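Local coordinates for pesticidal crystal protein CRY4AA (Bacillus thuringiensis, PDB 2C9K) that promotes colloid-osmotic lysis of insect midgut epithelial cells by binding to them, here as the functional three-domain form of a mosquito-larvicidal toxin, at residues V153-V158 with P244-G249. Sequence-based numbering, arbitrary orientation.
Sequences VLNQAV and PNYDVG
In the helical, N-terminal domain of this delta-endotoxin, the chain leaving the last long helix, 222-240, is fastened to helix 140-164 by a side-chain amide bound to a main-chain carbonyl of the connecting loop, the only hydrogen bond between segments 153-158 and 244-249. Asn155 supplies the amide and Tyr246, at the end of a 3-10 turn, the carbonyl. With CG anti to the backbone N (chi1 172°), the amide of the asparagine is carried toward the loop, where its ND2 donates to Tyr246 O over 2.6 Å. The N-H points fairly well at the oxygen, at 157°, and the acceptor lies almost in the amide plane; seen from the carbonyl, however, the donor stands above the peptide plane rather than on a lone pair. Tyr246 O also receives a weak bond from Val248 N across the inverse gamma turn centred on Asp247, so two N-H groups converge on this one oxygen.

Carbon contacts and a methyl group flank the polar bond. Asn155 CB lies 3.7 Å from Tyr246 CD1, while Asn155 CG meets the same ring at its edge, in the ring plane. On the other flank, the turn directs Val248 back toward the helix, and its CG2 lies against the amide of Asn155. One helical turn on from Asn155, Val158 places CG1 at 3.7 Å from Val248 CB, the two valines sliding past each other in opposite directions.

Elsewhere Tyr246 OH bonds to Asn148 of the same helix 140-164, and the ring meets Phe17 edge-to-face. Asp247 OD2 is hydrogen-bonded to Tyr183 OH, and helix 183-208 packs through Ile190 against Tyr246 and through Leu186 against Val158. The loop holding 244-249 runs on to strand 255-256.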
loop_
_atom_site.group_PDB
_atom_site.type_symbol
_atom_site.label_atom_id
_atom_site.label_comp_id
_atom_site.label_asym_id
_atom_site.label_seq_id
_atom_site.Cartn_x
_atom_site.Cartn_y
_atom_site.Cartn_z
ATOM N N VAL A 153 18.699 10.556 4.200
ATOM C CA VAL A 153 20.008 11.063 4.582
ATOM C C VAL A 153 20.089 11.186 6.097
ATOM O O VAL A 153 21.136 10.942 6.683
ATOM C CB VAL A 153 20.313 12.428 3.937
ATOM C CG1 VAL A 153 21.586 13.006 4.531
ATOM C CG2 VAL A 153 20.482 12.259 2.432
ATOM N N LEU A 154 18.989 11.559 6.736
ATOM C CA LEU A 154 18.988 11.670 8.186
ATOM C C LEU A 154 19.158 10.280 8.812
ATOM O O LEU A 154 19.948 10.101 9.738
ATOM C CB LEU A 154 17.691 12.315 8.662
ATOM C CG LEU A 154 17.577 13.796 8.312
ATOM C CD1 LEU A 154 16.181 14.313 8.634
ATOM C CD2 LEU A 154 18.630 14.568 9.093
ATOM N N ASN A 155 18.420 9.301 8.301
ATOM C CA ASN A 155 18.513 7.936 8.809
ATOM C C ASN A 155 19.949 7.492 8.634
ATOM O O ASN A 155 20.511 6.817 9.493
ATOM C CB ASN A 155 17.566 7.001 8.027
ATOM C CG ASN A 155 17.767 5.524 8.372
ATOM O OD1 ASN A 155 18.627 4.852 7.808
ATOM N ND2 ASN A 155 16.972 5.022 9.308
ATOM N N GLN A 156 20.542 7.897 7.518
ATOM C CA GLN A 156 21.921 7.541 7.207
ATOM C C GLN A 156 22.884 8.249 8.168
ATOM O O GLN A 156 23.797 7.630 8.718
ATOM C CB GLN A 156 22.238 7.913 5.754
ATOM C CG GLN A 156 23.540 7.336 5.236
ATOM C CD GLN A 156 24.763 7.878 5.970
ATOM O OE1 GLN A 156 25.165 9.031 5.773
ATOM N NE2 GLN A 156 25.352 7.050 6.830
ATOM N N ALA A 157 22.659 9.546 8.366
ATOM C CA ALA A 157 23.478 10.361 9.253
ATOM C C ALA A 157 23.519 9.742 10.635
ATOM O O ALA A 157 24.583 9.618 11.234
ATOM C CB ALA A 157 22.913 11.774 9.336
ATOM N N VAL A 158 22.355 9.364 11.147
ATOM C CA VAL A 158 22.286 8.748 12.460
ATOM C C VAL A 158 23.144 7.492 12.493
ATOM O O VAL A 158 23.933 7.296 13.409
ATOM C CB VAL A 158 20.844 8.384 12.825
ATOM C CG1 VAL A 158 20.824 7.515 14.062
ATOM C CG2 VAL A 158 20.047 9.649 13.074
ATOM N N PRO A 244 8.368 4.842 9.170
ATOM C CA PRO A 244 8.727 4.434 10.529
ATOM C C PRO A 244 9.955 3.554 10.563
ATOM O O PRO A 244 10.601 3.431 11.590
ATOM C CB PRO A 244 7.478 3.702 11.008
ATOM C CG PRO A 244 6.380 4.384 10.253
ATOM C CD PRO A 244 6.976 4.473 8.871
ATOM N N ASN A 245 10.270 2.930 9.439
ATOM C CA ASN A 245 11.438 2.060 9.368
ATOM C C ASN A 245 12.706 2.901 9.433
ATOM O O ASN A 245 13.779 2.395 9.759
ATOM C CB ASN A 245 11.423 1.255 8.067
ATOM C CG ASN A 245 10.196 0.363 7.938
ATOM O OD1 ASN A 245 10.024 -0.323 6.928
ATOM N ND2 ASN A 245 9.339 0.365 8.958
ATOM N N TYR A 246 12.583 4.189 9.119
ATOM C CA TYR A 246 13.732 5.078 9.155
ATOM C C TYR A 246 14.117 5.412 10.590
ATOM O O TYR A 246 15.165 6.014 10.818
ATOM C CB TYR A 246 13.445 6.376 8.394
ATOM C CG TYR A 246 13.433 6.237 6.880
ATOM C CD1 TYR A 246 14.554 5.764 6.188
ATOM C CD2 TYR A 246 12.308 6.585 6.135
ATOM C CE1 TYR A 246 14.549 5.637 4.793
ATOM C CE2 TYR A 246 12.298 6.462 4.742
ATOM C CZ TYR A 246 13.418 5.985 4.081
ATOM O OH TYR A 246 13.390 5.829 2.712
ATOM N N ASP A 247 13.279 5.028 11.553
ATOM C CA ASP A 247 13.556 5.302 12.964
ATOM C C ASP A 247 14.635 4.363 13.471
ATOM O O ASP A 247 14.346 3.309 14.035
ATOM C CB ASP A 247 12.287 5.140 13.808
ATOM C CG ASP A 247 12.509 5.466 15.293
ATOM O OD1 ASP A 247 11.557 5.951 15.946
ATOM O OD2 ASP A 247 13.618 5.229 15.818
ATOM N N VAL A 248 15.883 4.756 13.260
ATOM C CA VAL A 248 17.026 3.970 13.681
ATOM C C VAL A 248 16.895 3.486 15.118
ATOM O O VAL A 248 17.475 2.472 15.500
ATOM C CB VAL A 248 18.308 4.787 13.554
ATOM C CG1 VAL A 248 19.480 3.998 14.103
ATOM C CG2 VAL A 248 18.521 5.168 12.104
ATOM N N GLY A 249 16.146 4.220 15.927
ATOM C CA GLY A 249 15.973 3.808 17.304
ATOM C C GLY A 249 15.166 2.530 17.366
ATOM O O GLY A 249 15.607 1.544 17.952
#